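Sugar ABC transporter substrate-binding protein (Treponema pallidum subsp. pallidum, PDB 5U2P) probably binds a ligand, perhaps a sugar, in the periplasm and delivers it to an ABC transporter, although its true ligand is not established. Local coordinates at residues Val210-Ala213 / Ser217-Trp220; Leu192-Ile197 / Gln374-Tyr379; Glu111-Asp116 / Ala324-Ala329. All coordinates share one frame; numbering follows the deposited sequence.

Contact 1: Val210-Ala213 / Ser217-Trp220; sequences VKRA and SIDW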
ATOM      1  N   VAL A 210      -0.561   2.747  15.031  1.00 29.13           N
ATOM      2  CA  VAL A 210       0.370   3.761  14.526  1.00 28.07           C
ATOM      3  C   VAL A 210       0.264   5.027  15.380  1.00 29.35           C
ATOM      4  O   VAL A 210       1.270   5.644  15.739  1.00 29.80           O
ATOM      5  CB  VAL A 210       0.107   4.089  13.046  1.00 29.46           C
ATOM      6  CG1 VAL A 210       1.014   5.213  12.578  1.00 32.00           C
ATOM      7  CG2 VAL A 210       0.328   2.837  12.191  1.00 23.40           C
ATOM      8  N   LYS A 211      -0.965   5.388  15.724  1.00 28.40           N
ATOM      9  CA  LYS A 211      -1.223   6.575  16.529  1.00 35.90           C
ATOM     10  C   LYS A 211      -0.517   6.497  17.880  1.00 29.69           C
ATOM     11  O   LYS A 211       0.206   7.421  18.275  1.00 30.71           O
ATOM     12  CB  LYS A 211      -2.733   6.750  16.727  1.00 30.91           C
ATOM     13  CG  LYS A 211      -3.148   8.059  17.401  1.00 37.11           C
ATOM     14  CD  LYS A 211      -2.843   9.254  16.499  1.00 71.84           C
ATOM     15  CE  LYS A 211      -3.544  10.529  16.964  1.00 68.48           C
ATOM     16  NZ  LYS A 211      -2.986  11.058  18.232  1.00 72.42           N
ATOM     17  N   ARG A 212      -0.713   5.392  18.596  1.00 30.32           N
ATOM     18  CA  ARG A 212      -0.176   5.304  19.953  1.00 32.23           C
ATOM     19  C   ARG A 212       1.325   5.027  19.905  1.00 34.49           C
ATOM     20  O   ARG A 212       2.054   5.420  20.808  1.00 35.47           O
ATOM     21  CB  ARG A 212      -0.920   4.255  20.799  1.00 32.85           C
ATOM     22  CG  ARG A 212      -0.851   2.796  20.387  1.00 43.64           C
ATOM     23  CD  ARG A 212      -1.609   1.947  21.422  1.00 46.07           C
ATOM     24  NE  ARG A 212      -1.790   0.547  21.037  1.00 35.16           N
ATOM     25  CZ  ARG A 212      -2.777   0.094  20.266  1.00 35.12           C
ATOM     26  NH1 ARG A 212      -3.692   0.925  19.763  1.00 34.58           N
ATOM     27  NH2 ARG A 212      -2.850  -1.199  19.993  1.00 32.48           N
ATOM     28  N   ALA A 213       1.803   4.408  18.826  1.00 28.40           N
ATOM     29  CA  ALA A 213       3.241   4.250  18.663  1.00 31.58           C
ATOM     30  C   ALA A 213       3.890   5.618  18.422  1.00 29.17           C
ATOM     31  O   ALA A 213       4.985   5.898  18.924  1.00 35.50           O
ATOM     32  CB  ALA A 213       3.559   3.292  17.513  1.00 28.28           C
ATOM     33  N   SER A 217       2.599   6.830  23.590  1.00 35.46           N
ATOM     34  CA  SER A 217       1.733   6.380  24.670  1.00 44.45           C
ATOM     35  C   SER A 217       1.639   4.857  24.740  1.00 55.92           C
ATOM     36  O   SER A 217       1.149   4.307  25.726  1.00 44.18           O
ATOM     37  CB  SER A 217       0.331   6.974  24.502  1.00 47.00           C
ATOM     38  OG  SER A 217      -0.370   6.376  23.421  1.00 37.17           O
ATOM     39  N   ILE A 218       2.112   4.175  23.697  1.00 41.42           N
ATOM     40  CA  ILE A 218       1.986   2.724  23.615  1.00 33.56           C
ATOM     41  C   ILE A 218       2.726   2.033  24.756  1.00 47.39           C
ATOM     42  O   ILE A 218       3.788   2.487  25.179  1.00 36.36           O
ATOM     43  CB  ILE A 218       2.513   2.189  22.269  1.00 34.80           C
ATOM     44  CG1 ILE A 218       2.190   0.700  22.110  1.00 30.83           C
ATOM     45  CG2 ILE A 218       4.010   2.435  22.114  1.00 34.44           C
ATOM     46  CD1 ILE A 218       2.318   0.234  20.673  1.00 32.63           C
ATOM     47  N   ASP A 219       2.133   0.955  25.264  1.00 41.61           N
ATOM     48  CA  ASP A 219       2.837   0.013  26.134  1.00 43.32           C
ATOM     49  C   ASP A 219       2.778  -1.379  25.503  1.00 31.71           C
ATOM     50  O   ASP A 219       1.719  -2.023  25.503  1.00 35.23           O
ATOM     51  CB  ASP A 219       2.228   0.002  27.541  1.00 44.90           C
ATOM     52  CG  ASP A 219       3.048  -0.821  28.525  1.00 70.94           C
ATOM     53  OD1 ASP A 219       3.679  -1.814  28.098  1.00 42.33           O
ATOM     54  OD2 ASP A 219       3.064  -0.476  29.727  1.00 78.39           O
ATOM     55  N   TRP A 220       3.900  -1.820  24.942  1.00 39.45           N
ATOM     56  CA  TRP A 220       3.933  -3.050  24.160  1.00 40.83           C
ATOM     57  C   TRP A 220       3.496  -4.279  24.954  1.00 49.65           C
ATOM     58  O   TRP A 220       2.994  -5.236  24.364  1.00 34.92           O
ATOM     59  CB  TRP A 220       5.335  -3.263  23.556  1.00 44.84           C
ATOM     60  CG  TRP A 220       5.591  -2.298  22.406  1.00 43.78           C
ATOM     61  CD1 TRP A 220       6.315  -1.141  22.452  1.00 38.52           C
ATOM     62  CD2 TRP A 220       5.081  -2.394  21.069  1.00 38.90           C
ATOM     63  NE1 TRP A 220       6.287  -0.513  21.231  1.00 36.56           N
ATOM     64  CE2 TRP A 220       5.543  -1.263  20.362  1.00 30.26           C
ATOM     65  CE3 TRP A 220       4.287  -3.329  20.399  1.00 33.49           C
ATOM     66  CZ2 TRP A 220       5.238  -1.046  19.021  1.00 34.59           C
ATOM     67  CZ3 TRP A 220       3.982  -3.107  19.068  1.00 30.76           C
ATOM     68  CH2 TRP A 220       4.452  -1.974  18.396  1.00 31.25           C
TER
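R212 and I218 meet with their side chains crossed at about a right angle. The arginine chain runs extended from CG to NE past the isoleucine. R212 CG lies 3.9 Å from I218 CB, and R212 CD and NE pass I218 CG1. The guanidinium is turned obliquely to that branch. Its NE forms a salt bridge with E223. I218 has CG1 anti to its backbone N (chi1 -172°). With chi2 also extended (163°), CD1 comes over the centre of the W220 ring, 3.5 Å above its plane. The other branch, I218 CG2, reaches A213 CA at 4.0 Å. S217 adds a polar edge: its OG sits 3.4 Å from R212 CB and bonds to D215.

The backbone joins the segments through one acceptor. I218 N donates to R212 O at 3.1 Å. S217 N gives R212 O a weak second bond at 3.2 Å. R212 O lies in the last turn of helix 191-214, so these N-H groups satisfy a carbonyl near the helix C-terminus. The chemistry is mixed: backbone bonds fix the chain's turn, while I218 is buried between the aliphatic part of R212 and the W220 ring.

Contact 2: Leu192-Ile197 / Gln374-Tyr379; sequences LLADAI and QAIDAY. With EDO (1,2-ethanediol), chain E.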
ATOM      1  N   LEU A 192       6.538  -8.563   6.324  1.00 20.72           N
ATOM      2  CA  LEU A 192       5.886  -9.798   6.736  1.00 20.73           C
ATOM      3  C   LEU A 192       5.136  -9.627   8.049  1.00 23.13           C
ATOM      4  O   LEU A 192       3.936  -9.932   8.150  1.00 25.21           O
ATOM      5  CB  LEU A 192       6.921 -10.929   6.875  1.00 22.07           C
ATOM      6  CG  LEU A 192       6.412 -12.258   7.430  1.00 36.85           C
ATOM      7  CD1 LEU A 192       5.350 -12.771   6.529  1.00 35.55           C
ATOM      8  CD2 LEU A 192       7.551 -13.257   7.527  1.00 58.30           C
ATOM      9  N   LEU A 193       5.832  -9.130   9.061  1.00 22.06           N
ATOM     10  CA  LEU A 193       5.183  -8.939  10.351  1.00 20.40           C
ATOM     11  C   LEU A 193       4.173  -7.788  10.274  1.00 24.27           C
ATOM     12  O   LEU A 193       3.105  -7.844  10.897  1.00 24.63           O
ATOM     13  CB  LEU A 193       6.220  -8.681  11.446  1.00 29.08           C
ATOM     14  CG  LEU A 193       5.700  -8.722  12.879  1.00 47.75           C
ATOM     15  CD1 LEU A 193       5.006 -10.058  13.170  1.00 38.14           C
ATOM     16  CD2 LEU A 193       6.854  -8.485  13.850  1.00 46.49           C
ATOM     17  N   ALA A 194       4.497  -6.751   9.506  1.00 23.75           N
ATOM     18  CA  ALA A 194       3.570  -5.628   9.309  1.00 22.28           C
ATOM     19  C   ALA A 194       2.234  -6.104   8.742  1.00 23.94           C
ATOM     20  O   ALA A 194       1.165  -5.697   9.202  1.00 22.71           O
ATOM     21  CB  ALA A 194       4.187  -4.586   8.400  1.00 22.17           C
ATOM     22  N   ASP A 195       2.305  -6.944   7.712  1.00 20.04           N
ATOM     23  CA  ASP A 195       1.109  -7.504   7.105  1.00 22.06           C
ATOM     24  C   ASP A 195       0.261  -8.227   8.154  1.00 22.96           C
ATOM     25  O   ASP A 195      -0.940  -7.963   8.312  1.00 21.47           O
ATOM     26  CB  ASP A 195       1.506  -8.450   5.966  1.00 22.61           C
ATOM     27  CG  ASP A 195       0.322  -9.123   5.318  1.00 28.97           C
ATOM     28  OD1 ASP A 195      -0.311  -8.483   4.443  1.00 26.78           O
ATOM     29  OD2 ASP A 195       0.031 -10.292   5.672  1.00 27.80           O
ATOM     30  N   ALA A 196       0.897  -9.111   8.915  1.00 25.72           N
ATOM     31  CA  ALA A 196       0.165  -9.935   9.854  1.00 24.34           C
ATOM     32  C   ALA A 196      -0.424  -9.133  11.007  1.00 22.86           C
ATOM     33  O   ALA A 196      -1.574  -9.359  11.384  1.00 26.96           O
ATOM     34  CB  ALA A 196       1.072 -11.029  10.372  1.00 27.43           C
ATOM     35  N   ILE A 197       0.347  -8.197  11.561  1.00 22.96           N
ATOM     36  CA  ILE A 197      -0.146  -7.343  12.639  1.00 25.53           C
ATOM     37  C   ILE A 197      -1.350  -6.547  12.134  1.00 23.17           C
ATOM     38  O   ILE A 197      -2.350  -6.372  12.846  1.00 24.00           O
ATOM     39  CB  ILE A 197       0.950  -6.375  13.155  1.00 26.46           C
ATOM     40  CG1 ILE A 197       2.034  -7.150  13.913  1.00 25.33           C
ATOM     41  CG2 ILE A 197       0.347  -5.279  14.063  1.00 27.70           C
ATOM     42  CD1 ILE A 197       3.267  -6.335  14.257  1.00 29.96           C
ATOM     43  N   GLN A 374      -4.275  -0.429   4.693  1.00 21.38           N
ATOM     44  CA  GLN A 374      -2.874  -0.033   4.694  1.00 19.09           C
ATOM     45  C   GLN A 374      -2.063  -0.712   5.802  1.00 22.84           C
ATOM     46  O   GLN A 374      -2.375  -0.596   7.008  1.00 21.53           O
ATOM     47  CB  GLN A 374      -2.740   1.482   4.821  1.00 18.77           C
ATOM     48  CG  GLN A 374      -1.274   1.915   4.818  1.00 17.60           C
ATOM     49  CD  GLN A 374      -1.040   3.296   4.274  1.00 22.30           C
ATOM     50  OE1 GLN A 374      -1.367   3.589   3.118  1.00 23.12           O
ATOM     51  NE2 GLN A 374      -0.451   4.157   5.099  1.00 21.91           N
ATOM     52  N   ALA A 375      -1.005  -1.403   5.384  1.00 19.46           N
ATOM     53  CA  ALA A 375      -0.061  -2.014   6.303  1.00 17.54           C
ATOM     54  C   ALA A 375       0.660  -0.970   7.138  1.00 22.02           C
ATOM     55  O   ALA A 375       1.015   0.101   6.648  1.00 19.16           O
ATOM     56  CB  ALA A 375       0.968  -2.866   5.538  1.00 25.04           C
ATOM     57  N   ILE A 376       0.906  -1.293   8.408  1.00 22.15           N
ATOM     58  CA  ILE A 376       1.474  -0.314   9.322  1.00 19.78           C
ATOM     59  C   ILE A 376       2.877   0.178   8.940  1.00 23.51           C
ATOM     60  O   ILE A 376       3.253   1.282   9.350  1.00 23.22           O
ATOM     61  CB  ILE A 376       1.512  -0.855  10.767  1.00 17.77           C
ATOM     62  CG1 ILE A 376       2.324  -2.154  10.838  1.00 20.07           C
ATOM     63  CG2 ILE A 376       0.100  -1.043  11.293  1.00 22.06           C
ATOM     64  CD1 ILE A 376       2.630  -2.648  12.282  1.00 27.27           C
ATOM     65  N   ASP A 377       3.620  -0.575   8.119  1.00 22.59           N
ATOM     66  CA  ASP A 377       4.953  -0.123   7.701  1.00 23.74           C
ATOM     67  C   ASP A 377       4.894   0.862   6.529  1.00 18.78           C
ATOM     68  O   ASP A 377       5.921   1.390   6.131  1.00 25.80           O
ATOM     69  CB  ASP A 377       5.883  -1.314   7.344  1.00 20.91           C
ATOM     70  CG  ASP A 377       5.408  -2.134   6.154  1.00 19.22           C
ATOM     71  OD1 ASP A 377       4.191  -2.133   5.869  1.00 22.02           O
ATOM     72  OD2 ASP A 377       6.271  -2.826   5.527  1.00 23.72           O
ATOM     73  N   ALA A 378       3.705   1.103   5.986  1.00 19.08           N
ATOM     74  CA  ALA A 378       3.579   1.987   4.820  1.00 20.91           C
ATOM     75  C   ALA A 378       3.502   3.452   5.243  1.00 27.25           C
ATOM     76  O   ALA A 378       3.740   4.354   4.430  1.00 22.19           O
ATOM     77  CB  ALA A 378       2.369   1.615   3.997  1.00 21.61           C
ATOM     78  N   TYR A 379       3.179   3.687   6.516  1.00 25.18           N
ATOM     79  CA  TYR A 379       3.040   5.050   7.038  1.00 26.43           C
ATOM     80  C   TYR A 379       4.421   5.721   7.142  1.00 24.10           C
ATOM     81  O   TYR A 379       5.427   5.067   7.457  1.00 24.76           O
ATOM     82  CB  TYR A 379       2.355   5.037   8.415  1.00 21.58           C
ATOM     83  CG  TYR A 379       0.923   4.626   8.405  1.00 21.93           C
ATOM     84  CD1 TYR A 379       0.553   3.287   8.463  1.00 24.93           C
ATOM     85  CD2 TYR A 379      -0.086   5.579   8.307  1.00 26.20           C
ATOM     86  CE1 TYR A 379      -0.780   2.916   8.432  1.00 22.67           C
ATOM     87  CE2 TYR A 379      -1.403   5.218   8.288  1.00 25.39           C
ATOM     88  CZ  TYR A 379      -1.755   3.894   8.365  1.00 25.59           C
ATOM     89  OH  TYR A 379      -3.079   3.555   8.341  1.00 27.63           O
TER
HETATM   90  C1  EDO E 504       3.925  -1.596   1.278  1.00 29.10           C
HETATM   91  O1  EDO E 504       3.658  -2.793   0.549  1.00 29.28           O
HETATM   92  C2  EDO E 504       3.669  -1.745   2.770  1.00 28.26           C
HETATM   93  O2  EDO E 504       3.668  -3.088   3.251  1.00 27.77           O
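A194 is the first residue of 192-197 to touch the other segment in earnest, meeting both I376 and D377. A194 CB points at the turn formed by 375-378. A194 CB lies 3.9 Å from I376 CG1 and 3.5 Å from D377 OD1. The methyl thus sits against an apolar branch and a carboxylate together.

D377 holds CG between its backbone N and carbonyl carbon (chi1 64°), which brings the carboxylate beside A194. D377 OD1 accepts a hydrogen bond of 2.8 Å from O2 of a 1,2-ethanediol, probably a crystallisation additive that N140 and S138 also bind. A375 CB approaches the same O2 of the diol at 3.5 Å, and A378 CB packs against its C2.

D195 points away from the turn. About one helical turn after A194, I197 comes back to the contact. I197 CG2 meets I376 CD1 at 3.9 Å, and the two isoleucines cross at about a right angle. I376 therefore spans the helix surface, with CG1 on A194 and CD1 on I197. Its backbone N is held by T198 OG1, which ties the turn to the same helix.

The contact is buried near the centre of the chain, in the lobe built on the six-stranded sheet. It joins helix 191-214 to the turn that follows strand 372-374. Helix 227-238 receives L192 and L193, and strand 263-267 touches L192 and D195. A375 continues the backbone pairing to G302 of strand 300-303, so the turn leaves the end of strand 372-374 and packs on the helix.

Contact 3: Glu111-Asp116 / Ala324-Ala329; sequences EAWIPD and ALSVLA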
ATOM      1  N   GLU A 111     -20.377  11.762  -3.461  1.00 24.53           N
ATOM      2  CA  GLU A 111     -20.373  11.984  -4.903  1.00 29.15           C
ATOM      3  C   GLU A 111     -20.756  10.690  -5.618  1.00 24.65           C
ATOM      4  O   GLU A 111     -20.513   9.576  -5.117  1.00 26.73           O
ATOM      5  CB  GLU A 111     -19.001  12.488  -5.385  1.00 27.28           C
ATOM      6  CG  GLU A 111     -18.612  13.855  -4.822  1.00 26.09           C
ATOM      7  CD  GLU A 111     -19.641  14.934  -5.102  1.00 44.18           C
ATOM      8  OE1 GLU A 111     -19.815  15.293  -6.278  1.00 31.70           O
ATOM      9  OE2 GLU A 111     -20.279  15.434  -4.146  1.00 34.25           O
ATOM     10  N   ALA A 112     -21.367  10.840  -6.787  1.00 26.61           N
ATOM     11  CA  ALA A 112     -21.916   9.702  -7.520  1.00 29.41           C
ATOM     12  C   ALA A 112     -20.876   8.700  -7.976  1.00 35.61           C
ATOM     13  O   ALA A 112     -21.215   7.553  -8.248  1.00 29.17           O
ATOM     14  CB  ALA A 112     -22.705  10.197  -8.726  1.00 31.96           C
ATOM     15  N   TRP A 113     -19.614   9.115  -8.064  1.00 24.32           N
ATOM     16  CA  TRP A 113     -18.559   8.219  -8.543  1.00 25.55           C
ATOM     17  C   TRP A 113     -17.876   7.402  -7.439  1.00 27.37           C
ATOM     18  O   TRP A 113     -17.081   6.514  -7.733  1.00 24.56           O
ATOM     19  CB  TRP A 113     -17.507   9.015  -9.325  1.00 23.30           C
ATOM     20  CG  TRP A 113     -17.047  10.305  -8.681  1.00 18.93           C
ATOM     21  CD1 TRP A 113     -17.531  11.546  -8.933  1.00 25.80           C
ATOM     22  CD2 TRP A 113     -15.986  10.475  -7.729  1.00 17.43           C
ATOM     23  NE1 TRP A 113     -16.853  12.484  -8.191  1.00 24.24           N
ATOM     24  CE2 TRP A 113     -15.901  11.850  -7.444  1.00 22.01           C
ATOM     25  CE3 TRP A 113     -15.109   9.597  -7.082  1.00 20.47           C
ATOM     26  CZ2 TRP A 113     -14.990  12.369  -6.522  1.00 23.06           C
ATOM     27  CZ3 TRP A 113     -14.196  10.118  -6.174  1.00 21.21           C
ATOM     28  CH2 TRP A 113     -14.146  11.491  -5.906  1.00 24.35           C
ATOM     29  N   ILE A 114     -18.187   7.684  -6.172  1.00 23.61           N
ATOM     30  CA  ILE A 114     -17.558   6.946  -5.070  1.00 24.39           C
ATOM     31  C   ILE A 114     -17.741   5.421  -5.181  1.00 23.67           C
ATOM     32  O   ILE A 114     -16.803   4.665  -4.920  1.00 22.54           O
ATOM     33  CB  ILE A 114     -18.082   7.449  -3.719  1.00 26.06           C
ATOM     34  CG1 ILE A 114     -17.582   8.872  -3.465  1.00 26.89           C
ATOM     35  CG2 ILE A 114     -17.659   6.539  -2.574  1.00 31.68           C
ATOM     36  CD1 ILE A 114     -16.072   8.995  -3.272  1.00 27.86           C
ATOM     37  N   PRO A 115     -18.934   4.948  -5.586  1.00 29.88           N
ATOM     38  CA  PRO A 115     -19.081   3.489  -5.739  1.00 28.35           C
ATOM     39  C   PRO A 115     -18.203   2.847  -6.814  1.00 27.90           C
ATOM     40  O   PRO A 115     -18.043   1.624  -6.822  1.00 31.90           O
ATOM     41  CB  PRO A 115     -20.563   3.329  -6.106  1.00 34.54           C
ATOM     42  CG  PRO A 115     -21.219   4.527  -5.544  1.00 37.14           C
ATOM     43  CD  PRO A 115     -20.232   5.638  -5.666  1.00 26.17           C
ATOM     44  N   ASP A 116     -17.652   3.651  -7.713  1.00 24.67           N
ATOM     45  CA  ASP A 116     -16.814   3.144  -8.795  1.00 25.06           C
ATOM     46  C   ASP A 116     -15.351   2.983  -8.354  1.00 24.52           C
ATOM     47  O   ASP A 116     -14.547   2.359  -9.043  1.00 25.93           O
ATOM     48  CB  ASP A 116     -16.885   4.072 -10.001  1.00 27.19           C
ATOM     49  CG  ASP A 116     -18.247   4.074 -10.670  1.00 56.19           C
ATOM     50  OD1 ASP A 116     -18.933   3.026 -10.648  1.00 42.53           O
ATOM     51  OD2 ASP A 116     -18.616   5.129 -11.232  1.00 37.33           O
ATOM     52  N   ALA A 324     -16.050  18.977 -12.337  1.00 21.59           N
ATOM     53  CA  ALA A 324     -14.837  18.545 -13.015  1.00 23.67           C
ATOM     54  C   ALA A 324     -14.357  17.186 -12.512  1.00 22.89           C
ATOM     55  O   ALA A 324     -13.961  16.331 -13.307  1.00 23.15           O
ATOM     56  CB  ALA A 324     -13.733  19.597 -12.859  1.00 23.48           C
ATOM     57  N   LEU A 325     -14.385  16.974 -11.199  1.00 20.71           N
ATOM     58  CA  LEU A 325     -13.919  15.704 -10.663  1.00 18.60           C
ATOM     59  C   LEU A 325     -14.813  14.566 -11.152  1.00 17.49           C
ATOM     60  O   LEU A 325     -14.338  13.456 -11.385  1.00 21.83           O
ATOM     61  CB  LEU A 325     -13.882  15.723  -9.131  1.00 18.89           C
ATOM     62  CG  LEU A 325     -12.808  16.623  -8.496  1.00 19.89           C
ATOM     63  CD1 LEU A 325     -12.739  16.376  -7.004  1.00 23.99           C
ATOM     64  CD2 LEU A 325     -11.454  16.390  -9.117  1.00 23.06           C
ATOM     65  N   SER A 326     -16.115  14.829 -11.232  1.00 20.95           N
ATOM     66  CA  SER A 326     -17.055  13.836 -11.737  1.00 18.43           C
ATOM     67  C   SER A 326     -16.725  13.429 -13.177  1.00 20.44           C
ATOM     68  O   SER A 326     -16.753  12.232 -13.510  1.00 24.39           O
ATOM     69  CB  SER A 326     -18.486  14.373 -11.635  1.00 24.41           C
ATOM     70  OG  SER A 326     -19.396  13.490 -12.253  1.00 36.94           O
ATOM     71  N   VAL A 327     -16.404  14.400 -14.031  1.00 18.81           N
ATOM     72  CA  VAL A 327     -15.971  14.083 -15.397  1.00 22.49           C
ATOM     73  C   VAL A 327     -14.645  13.299 -15.372  1.00 20.23           C
ATOM     74  O   VAL A 327     -14.479  12.299 -16.084  1.00 22.62           O
ATOM     75  CB  VAL A 327     -15.804  15.352 -16.277  1.00 26.69           C
ATOM     76  CG1 VAL A 327     -15.228  14.999 -17.658  1.00 27.76           C
ATOM     77  CG2 VAL A 327     -17.133  16.060 -16.464  1.00 27.01           C
ATOM     78  N   LEU A 328     -13.704  13.743 -14.556  1.00 20.50           N
ATOM     79  CA  LEU A 328     -12.413  13.054 -14.462  1.00 18.18           C
ATOM     80  C   LEU A 328     -12.582  11.609 -13.994  1.00 23.48           C
ATOM     81  O   LEU A 328     -11.825  10.729 -14.386  1.00 21.97           O
ATOM     82  CB  LEU A 328     -11.471  13.802 -13.519  1.00 21.99           C
ATOM     83  CG  LEU A 328     -11.005  15.204 -13.931  1.00 34.47           C
ATOM     84  CD1 LEU A 328      -9.933  15.747 -12.986  1.00 30.36           C
ATOM     85  CD2 LEU A 328     -10.504  15.196 -15.312  1.00 41.19           C
ATOM     86  N   ALA A 329     -13.595  11.363 -13.173  1.00 20.71           N
ATOM     87  CA  ALA A 329     -13.838  10.029 -12.641  1.00 20.08           C
ATOM     88  C   ALA A 329     -14.474   9.082 -13.668  1.00 24.80           C
ATOM     89  O   ALA A 329     -14.475   7.862 -13.468  1.00 28.25           O
ATOM     90  CB  ALA A 329     -14.737  10.134 -11.406  1.00 20.24           C
TER
HETATM   91  O   HOH W   1     -17.262   7.123 -12.624  1.00 40.36           O
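W113 lays its indole against the side of helix 318-329, meeting A329, S326 and L325 in turn. W113 is the third residue of a type I beta turn from E111 to I114, with CG between the backbone N and the carbonyl carbon (chi1 46°). W113 CB starts the contact, 3.6 Å from A329 CB. CG is equally close to that methyl. A329 CB stands over the face of the five-membered ring of W113, 3.9 Å from its centroid and 26° off the normal. This is a CH-pi contact, displaced toward the rim.

Further out, W113 CD1 lies 3.7 Å from S326 CA and also meets S326 CB. The serine backbone approaches the ring obliquely. NE1 passes S326 CA and N at packing distance, with L325 C a little beyond. L325 O lies over the same face as A329 CB, also offset toward the rim. On the six-membered ring, W113 CZ2 makes a looser contact with L325 CB at 4.4 Å. The opposite face of the indole is covered by E111 CB, so the ring is sandwiched between its own turn and the helix.

A water adds a polar link on the CB side of W113. It donates to D116 OD2 at 2.8 Å and to A329 O at 3.0 Å, joining the 3-10 segment 114-116 to the backbone of A329. F347 packs on W113, D116 and A329. The helix also meets helix 45-58 and strand 307-311, in the lobe with the five-stranded sheet, as in two-lobed solute-binding proteins.

The chemistry is that of an aromatic side chain docked on small residues. A329 and S326 let the indole come close to the helix backbone, and the water satisfies the A329 carbonyl. The join is mainly apolar, with one bridged polar link at its border.

Contacts 1 and 2 share helix 191-214. Their centres are 15 Å apart, and they touch where V210 CG2 packs on Y379 CD1 at 3.8 Å and on I376 CG2 at 4.0 Å. Contact 1 lies at the end of this helix, contact 2 near its start. Contact 3 belongs to the other lobe, whose sheet includes strand 307-311. Its centre is about 30 Å from that of contact 2 and about 37 Å from that of contact 1. The chain crosses between the lobes, as in other periplasmic binding proteins. The ethanediol lies at contact 2, but this alone does not identify the physiological ligand site.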